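Local coordinates for tRNA threonylcarbamoyladenosine biosynthesis protein TsaB (Pseudomonas aeruginosa, PDB 5BR9), which probably takes part in making the threonylcarbamoyladenosine (t6A) modification of tRNA, as a non-catalytic partner of the related protein TsaD, at residues C22-L26 / M50-L55; S102-A108 / Y132-Y136. All coordinates share one frame; numbering follows the deposited sequence. Where two conformers were deposited one is given.

Interaction 1: C22-L26 / M50-L55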
ATOM      1  N   CYS A  22       5.846 -10.987  -9.672  1.00 32.21           N
ATOM      2  CA  CYS A  22       5.609  -9.580  -9.902  1.00 30.20           C
ATOM      3  C   CYS A  22       5.583  -9.344 -11.413  1.00 28.88           C
ATOM      4  O   CYS A  22       6.512  -9.727 -12.128  1.00 31.76           O
ATOM      5  CB  CYS A  22       6.683  -8.729  -9.224  1.00 37.59           C
ATOM      6  SG  CYS A  22       6.348  -6.959  -9.312  1.00 44.50           S
ATOM      7  N   SER A  23       4.518  -8.756 -11.931  1.00 27.22           N
ATOM      8  CA  SER A  23       4.474  -8.595 -13.374  1.00 24.13           C
ATOM      9  C   SER A  23       3.766  -7.317 -13.791  1.00 31.63           C
ATOM     10  O   SER A  23       2.924  -6.774 -13.054  1.00 26.43           O
ATOM     11  CB  SER A  23       3.819  -9.816 -14.029  1.00 24.63           C
ATOM     12  OG  SER A  23       2.465  -9.929 -13.671  1.00 35.40           O
ATOM     13  N   VAL A  24       4.165  -6.815 -14.959  1.00 22.18           N
ATOM     14  CA  VAL A  24       3.647  -5.567 -15.486  1.00 24.96           C
ATOM     15  C   VAL A  24       3.380  -5.756 -16.973  1.00 26.32           C
ATOM     16  O   VAL A  24       4.058  -6.520 -17.651  1.00 30.07           O
ATOM     17  CB  VAL A  24       4.631  -4.397 -15.224  1.00 30.82           C
ATOM     18  CG1 VAL A  24       4.878  -4.218 -13.713  1.00 27.01           C
ATOM     19  CG2 VAL A  24       5.954  -4.633 -15.951  1.00 30.45           C
ATOM     20  N   ALA A  25       2.397  -5.053 -17.496  1.00 22.52           N
ATOM     21  CA  ALA A  25       2.085  -5.207 -18.904  1.00 20.77           C
ATOM     22  C   ALA A  25       1.576  -3.884 -19.425  1.00 21.44           C
ATOM     23  O   ALA A  25       1.101  -3.036 -18.658  1.00 25.34           O
ATOM     24  CB  ALA A  25       1.068  -6.334 -19.127  1.00 21.38           C
ATOM     25  N   LEU A  26       1.726  -3.690 -20.725  1.00 26.84           N
ATOM     26  CA  LEU A  26       1.373  -2.435 -21.347  1.00 23.34           C
ATOM     27  C   LEU A  26       0.708  -2.688 -22.674  1.00 28.02           C
ATOM     28  O   LEU A  26       1.211  -3.483 -23.484  1.00 23.79           O
ATOM     29  CB  LEU A  26       2.620  -1.577 -21.529  1.00 22.99           C
ATOM     30  CG  LEU A  26       2.378  -0.239 -22.214  1.00 29.42           C
ATOM     31  CD1 LEU A  26       1.636   0.680 -21.272  1.00 36.43           C
ATOM     32  CD2 LEU A  26       3.695   0.375 -22.603  1.00 27.70           C
ATOM     33  N   MET A  50      10.197  -2.062 -12.507  1.00 35.84           N
ATOM     34  CA  MET A  50       9.679  -2.874 -13.607  1.00 34.90           C
ATOM     35  C   MET A  50       8.810  -2.018 -14.528  1.00 33.94           C
ATOM     36  O   MET A  50       8.854  -2.169 -15.750  1.00 36.12           O
ATOM     37  CB  MET A  50       8.894  -4.073 -13.094  1.00 32.97           C
ATOM     38  CG  MET A  50       9.776  -5.228 -12.644  1.00 44.15           C
ATOM     39  SD  MET A  50       8.828  -6.696 -12.176  1.00 42.36           S
ATOM     40  CE  MET A  50       7.886  -6.927 -13.663  1.00 42.13           C
ATOM     41  N   VAL A  51       8.044  -1.108 -13.933  1.00 31.13           N
ATOM     42  CA  VAL A  51       7.180  -0.212 -14.686  1.00 30.08           C
ATOM     43  C   VAL A  51       7.994   0.759 -15.525  1.00 34.30           C
ATOM     44  O   VAL A  51       7.711   0.946 -16.722  1.00 27.79           O
ATOM     45  CB  VAL A  51       6.222   0.542 -13.755  1.00 34.20           C
ATOM     46  CG1 VAL A  51       5.489   1.652 -14.521  1.00 32.37           C
ATOM     47  CG2 VAL A  51       5.209  -0.444 -13.146  1.00 22.88           C
ATOM     48  N   ARG A  52       9.011   1.368 -14.909  1.00 26.53           N
ATOM     49  CA  ARG A  52       9.864   2.311 -15.620  0.57 30.52           C
ATOM     50  C   ARG A  52      10.478   1.609 -16.833  1.00 36.67           C
ATOM     51  O   ARG A  52      10.439   2.131 -17.947  1.00 36.13           O
ATOM     52  CB  ARG A  52      10.939   2.878 -14.678  0.57 33.98           C
ATOM     53  CG  ARG A  52      12.023   3.769 -15.302  0.57 38.09           C
ATOM     54  CD  ARG A  52      11.478   4.840 -16.255  0.57 43.43           C
ATOM     55  NE  ARG A  52      10.372   5.625 -15.711  0.57 46.68           N
ATOM     56  CZ  ARG A  52       9.541   6.332 -16.467  0.57 38.18           C
ATOM     57  NH1 ARG A  52       9.710   6.332 -17.777  0.57 34.19           N
ATOM     58  NH2 ARG A  52       8.548   7.025 -15.924  0.57 24.91           N
ATOM     59  N   ASP A  53      11.022   0.414 -16.609  1.00 27.19           N
ATOM     60  CA  ASP A  53      11.681  -0.346 -17.676  1.00 31.24           C
ATOM     61  C   ASP A  53      10.728  -0.697 -18.815  1.00 28.09           C
ATOM     62  O   ASP A  53      11.104  -0.638 -19.989  1.00 34.83           O
ATOM     63  CB  ASP A  53      12.303  -1.635 -17.125  1.00 30.77           C
ATOM     64  CG  ASP A  53      13.550  -1.384 -16.286  1.00 49.41           C
ATOM     65  OD1 ASP A  53      14.044  -0.232 -16.237  1.00 52.45           O
ATOM     66  OD2 ASP A  53      14.028  -2.353 -15.658  1.00 48.86           O
ATOM     67  N   LEU A  54       9.509  -1.085 -18.461  1.00 27.64           N
ATOM     68  CA  LEU A  54       8.514  -1.470 -19.452  1.00 30.51           C
ATOM     69  C   LEU A  54       8.139  -0.259 -20.311  1.00 30.05           C
ATOM     70  O   LEU A  54       8.143  -0.322 -21.547  1.00 33.08           O
ATOM     71  CB  LEU A  54       7.271  -2.042 -18.776  1.00 23.33           C
ATOM     72  CG  LEU A  54       6.167  -2.547 -19.711  1.00 29.85           C
ATOM     73  CD1 LEU A  54       6.614  -3.803 -20.429  1.00 28.27           C
ATOM     74  CD2 LEU A  54       4.874  -2.813 -18.952  1.00 36.29           C
ATOM     75  N   LEU A  55       7.819   0.843 -19.646  1.00 24.55           N
ATOM     76  CA  LEU A  55       7.485   2.070 -20.352  1.00 23.56           C
ATOM     77  C   LEU A  55       8.668   2.496 -21.204  1.00 26.59           C
ATOM     78  O   LEU A  55       8.506   2.854 -22.366  1.00 33.16           O
ATOM     79  CB  LEU A  55       7.115   3.185 -19.384  1.00 24.59           C
ATOM     80  CG  LEU A  55       5.813   3.027 -18.613  1.00 30.91           C
ATOM     81  CD1 LEU A  55       5.747   4.152 -17.602  1.00 19.47           C
ATOM     82  CD2 LEU A  55       4.633   3.091 -19.551  1.00 21.21           C
TER

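Interaction 2: S102-A108 / Y132-Y136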
ATOM      1  N   SER A 102     -10.159  -9.110 -10.693  1.00 20.13           N
ATOM      2  CA  SER A 102      -9.988 -10.280  -9.870  1.00 19.95           C
ATOM      3  C   SER A 102      -8.832 -11.147 -10.321  1.00 18.84           C
ATOM      4  O   SER A 102      -8.701 -11.455 -11.494  1.00 24.70           O
ATOM      5  CB  SER A 102     -11.277 -11.121  -9.868  1.00 19.49           C
ATOM      6  OG  SER A 102     -11.005 -12.383  -9.309  1.00 21.88           O
ATOM      7  N   ASP A 103      -8.031 -11.606  -9.365  1.00 25.63           N
ATOM      8  CA  ASP A 103      -6.969 -12.536  -9.682  1.00 24.44           C
ATOM      9  C   ASP A 103      -7.463 -13.930 -10.077  1.00 24.99           C
ATOM     10  O   ASP A 103      -6.755 -14.654 -10.775  1.00 25.43           O
ATOM     11  CB  ASP A 103      -5.995 -12.624  -8.516  1.00 20.48           C
ATOM     12  CG  ASP A 103      -4.983 -11.475  -8.547  1.00 26.99           C
ATOM     13  OD1 ASP A 103      -5.113 -10.518  -7.770  1.00 25.65           O
ATOM     14  OD2 ASP A 103      -4.048 -11.539  -9.364  1.00 28.12           O
ATOM     15  N   LEU A 104      -8.671 -14.301  -9.655  1.00 25.38           N
ATOM     16  CA  LEU A 104      -9.284 -15.553 -10.125  1.00 21.38           C
ATOM     17  C   LEU A 104      -9.597 -15.440 -11.630  1.00 21.14           C
ATOM     18  O   LEU A 104      -9.306 -16.358 -12.409  1.00 24.63           O
ATOM     19  CB  LEU A 104     -10.564 -15.874  -9.308  1.00 20.66           C
ATOM     20  CG  LEU A 104     -10.328 -16.230  -7.823  1.00 25.82           C
ATOM     21  CD1 LEU A 104     -11.587 -16.116  -6.988  1.00 20.00           C
ATOM     22  CD2 LEU A 104      -9.722 -17.638  -7.659  1.00 19.54           C
ATOM     23  N   ALA A 105     -10.147 -14.297 -12.045  1.00 25.97           N
ATOM     24  CA  ALA A 105     -10.375 -14.035 -13.475  1.00 22.99           C
ATOM     25  C   ALA A 105      -9.057 -14.042 -14.234  1.00 30.88           C
ATOM     26  O   ALA A 105      -8.965 -14.634 -15.315  1.00 26.02           O
ATOM     27  CB  ALA A 105     -11.107 -12.699 -13.690  1.00 17.39           C
ATOM     28  N   ILE A 106      -8.027 -13.421 -13.661  1.00 18.14           N
ATOM     29  CA  ILE A 106      -6.753 -13.355 -14.367  1.00 27.77           C
ATOM     30  C   ILE A 106      -6.212 -14.765 -14.630  1.00 24.02           C
ATOM     31  O   ILE A 106      -5.732 -15.070 -15.732  1.00 22.85           O
ATOM     32  CB  ILE A 106      -5.739 -12.497 -13.600  1.00 24.91           C
ATOM     33  CG1 ILE A 106      -6.255 -11.067 -13.482  1.00 20.50           C
ATOM     34  CG2 ILE A 106      -4.405 -12.517 -14.309  1.00 22.84           C
ATOM     35  CD1 ILE A 106      -5.485 -10.240 -12.467  1.00 22.73           C
ATOM     36  N   LEU A 107      -6.283 -15.617 -13.609  1.00 25.60           N
ATOM     37  CA  LEU A 107      -5.920 -17.029 -13.746  1.00 26.22           C
ATOM     38  C   LEU A 107      -6.704 -17.711 -14.864  1.00 21.00           C
ATOM     39  O   LEU A 107      -6.170 -18.526 -15.592  1.00 25.97           O
ATOM     40  CB  LEU A 107      -6.212 -17.786 -12.462  1.00 26.92           C
ATOM     41  CG  LEU A 107      -5.227 -17.778 -11.318  1.00 32.45           C
ATOM     42  CD1 LEU A 107      -5.820 -18.677 -10.218  1.00 25.35           C
ATOM     43  CD2 LEU A 107      -3.880 -18.277 -11.810  1.00 26.70           C
ATOM     44  N   ALA A 108      -8.002 -17.434 -14.912  1.00 22.09           N
ATOM     45  CA  ALA A 108      -8.886 -18.041 -15.889  1.00 19.62           C
ATOM     46  C   ALA A 108      -8.467 -17.592 -17.283  1.00 23.00           C
ATOM     47  O   ALA A 108      -8.327 -18.412 -18.183  1.00 27.15           O
ATOM     48  CB  ALA A 108     -10.324 -17.664 -15.608  1.00 19.10           C
ATOM     49  N   TYR A 132     -10.041 -19.609  -2.076  1.00 29.59           N
ATOM     50  CA  TYR A 132     -10.801 -18.711  -2.901  1.00 21.79           C
ATOM     51  C   TYR A 132     -11.178 -19.446  -4.176  1.00 24.17           C
ATOM     52  O   TYR A 132     -10.366 -20.194  -4.721  1.00 26.37           O
ATOM     53  CB  TYR A 132      -9.988 -17.468  -3.210  1.00 25.17           C
ATOM     54  CG  TYR A 132      -9.621 -16.634  -2.003  1.00 34.28           C
ATOM     55  CD1 TYR A 132     -10.587 -15.899  -1.316  1.00 34.89           C
ATOM     56  CD2 TYR A 132      -8.317 -16.600  -1.530  1.00 38.01           C
ATOM     57  CE1 TYR A 132     -10.251 -15.122  -0.211  1.00 34.47           C
ATOM     58  CE2 TYR A 132      -7.977 -15.830  -0.424  1.00 44.05           C
ATOM     59  CZ  TYR A 132      -8.947 -15.100   0.238  1.00 42.83           C
ATOM     60  OH  TYR A 132      -8.598 -14.333   1.338  1.00 49.73           O
ATOM     61  N   TRP A 133     -12.417 -19.240  -4.633  1.00 23.95           N
ATOM     62  CA  TRP A 133     -13.023 -20.053  -5.684  1.00 21.67           C
ATOM     63  C   TRP A 133     -13.877 -19.226  -6.640  1.00 23.75           C
ATOM     64  O   TRP A 133     -14.711 -18.455  -6.197  1.00 21.00           O
ATOM     65  CB  TRP A 133     -13.866 -21.149  -5.036  1.00 22.72           C
ATOM     66  CG  TRP A 133     -14.631 -22.026  -5.979  1.00 26.40           C
ATOM     67  CD1 TRP A 133     -15.950 -21.892  -6.349  1.00 21.06           C
ATOM     68  CD2 TRP A 133     -14.147 -23.189  -6.643  1.00 26.28           C
ATOM     69  NE1 TRP A 133     -16.312 -22.914  -7.190  1.00 21.28           N
ATOM     70  CE2 TRP A 133     -15.224 -23.718  -7.400  1.00 20.97           C
ATOM     71  CE3 TRP A 133     -12.908 -23.847  -6.670  1.00 27.47           C
ATOM     72  CZ2 TRP A 133     -15.095 -24.866  -8.180  1.00 24.08           C
ATOM     73  CZ3 TRP A 133     -12.778 -24.985  -7.451  1.00 21.32           C
ATOM     74  CH2 TRP A 133     -13.870 -25.486  -8.189  1.00 30.65           C
ATOM     75  N   GLY A 134     -13.666 -19.400  -7.946  1.00 27.96           N
ATOM     76  CA  GLY A 134     -14.436 -18.703  -8.967  1.00 20.10           C
ATOM     77  C   GLY A 134     -14.366 -19.433 -10.297  1.00 29.27           C
ATOM     78  O   GLY A 134     -13.286 -19.818 -10.758  1.00 26.34           O
ATOM     79  N   CYS A 135     -15.526 -19.665 -10.899  1.00 19.40           N
ATOM     80  CA  CYS A 135     -15.598 -20.377 -12.154  1.00 22.40           C
ATOM     81  C   CYS A 135     -15.870 -19.403 -13.286  1.00 28.27           C
ATOM     82  O   CYS A 135     -16.692 -18.491 -13.155  1.00 27.55           O
ATOM     83  CB  CYS A 135     -16.666 -21.468 -12.107  1.00 26.65           C
ATOM     84  SG  CYS A 135     -16.302 -22.807 -10.955  1.00 26.64           S
ATOM     85  N   TYR A 136     -15.175 -19.620 -14.399  1.00 25.54           N
ATOM     86  CA  TYR A 136     -15.161 -18.673 -15.498  1.00 27.18           C
ATOM     87  C   TYR A 136     -15.408 -19.388 -16.815  1.00 28.54           C
ATOM     88  O   TYR A 136     -15.027 -20.548 -16.971  1.00 25.23           O
ATOM     89  CB  TYR A 136     -13.812 -17.917 -15.526  1.00 27.29           C
ATOM     90  CG  TYR A 136     -13.703 -16.885 -14.426  1.00 23.60           C
ATOM     91  CD1 TYR A 136     -13.930 -15.542 -14.696  1.00 20.75           C
ATOM     92  CD2 TYR A 136     -13.403 -17.255 -13.103  1.00 22.79           C
ATOM     93  CE1 TYR A 136     -13.858 -14.577 -13.699  1.00 23.28           C
ATOM     94  CE2 TYR A 136     -13.322 -16.283 -12.076  1.00 23.06           C
ATOM     95  CZ  TYR A 136     -13.551 -14.944 -12.396  1.00 27.65           C
ATOM     96  OH  TYR A 136     -13.514 -13.964 -11.431  1.00 25.10           O
TER

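Interaction 1: C22-L26 / M50-L55
Met50 reaches back along the strand to Cys22, where its SD lies 3.8 Å from SG of Cys22. The side chain is extended at chi2 and bends at chi3 (55°). This bend turns CE back over the strand backbone, 3.5 Å from O of Cys22. The same methyl also touches Val24, with CE 3.8 Å from CG2. Val51 comes next and meets Val24 from another side. Its CG2 branch lies 3.8 Å from CG1 of Val24. CG1 of Val24 thus faces Val51 and CG2 faces Leu54, while the methyl of Met50 touches both. Val51 also packs on Phe92 of the second subunit.

The contact belongs to the N-terminal mixed sheet of an actin-like ATPase (ASKHA) fold, in which helix 43-58 covers one face. Strand 22-26 runs at 29° to the helix segment, with the axes 8.6 Å apart. Cys22, Val24 and Leu26 point to the helix, while Ser23 and Ala25 point away from it. Ser23 OG is hydrogen-bonded to the backbone N of Ala196.

Leu54 slides past Val24 in the opposite direction. Its CD2 packs 3.7 Å from CG2 of Val24 and also rests on CB of Leu26 and the carbonyl carbon of Ala25. At Leu55 the side chain starts off to one side, but its end turns in. There CD2 comes within 4.2 Å of CD2 of Leu26, and the two leucines cross at about a right angle.

Interaction 2: S102-A108 / Y132-Y136
An N-capped helix start packs here against the middle strand of a three-stranded antiparallel unit, with the ring of Tyr136 laid along the first two turns of helix 103-115. Ala105 CA sits over one face of this ring, 3.8 Å from its centroid and 25° off the normal, a CH-pi contact. It is offset toward the rim. The methyl of Ala105 is close to the same ring, with CB 3.3 Å from CE1 of Tyr136. Tyr136 CG is anti to the carbonyl carbon (chi1 -74°), which carries the ring back along the helix toward its N-terminus. The root of the tyrosine meets Ala108, whose CB is 3.5 Å from CB of Tyr136. Leu104 packs beside the ring, with CB 3.9 Å from CE2 of Tyr136.

The sheet is the C-terminal one of the two mixed five-stranded sheets of this actin-like fold. Strand 131-139 lies in it between 119-125 and 142-152. The end of Leu104 extends over the strand backbone. Its CD1 lies 3.9 Å from the carbonyl carbon of Trp133 and close to N of Gly134, and its CD2 is near O of Tyr132. Gly134, which has no side chain, lies under CD1 of Leu104, and its O is at the edge of the Tyr136 ring, in the ring plane.

Ser102 is the N-cap. Its OG accepts weak bonds from N of Leu104 (3.0 Å) and N of Ala105, the second being the straighter at 165°. The OH of Tyr136 comes within 3.6 Å of OG of Ser102 without a bond between them. Both hydroxyls are hydrogen-bonded to OE2 of Glu149 on strand 142-152, which ties the helix start and the tyrosine to the neighbouring strand.

The two contacts come one after the other along the chain, interaction 1 first. The centres of interactions 1 and 2 are about 22 Å apart. The nearest atoms of interactions 1 and 2 are about 7 Å apart, without touching. Each packs a helix on a different five-stranded sheet. Interaction 1 uses strand 21-28 of the first sheet, and interaction 2 uses strand 131-139 of the second. Both sheets have the strand order 3-2-1-4-5, and each of these strands is second in its sheet. This repeated pattern fits the duplicated halves of the actin-like fold. Helix 103-115 follows directly on strand 98-101, an outer strand of the first sheet, and so leads from one sheet to the other.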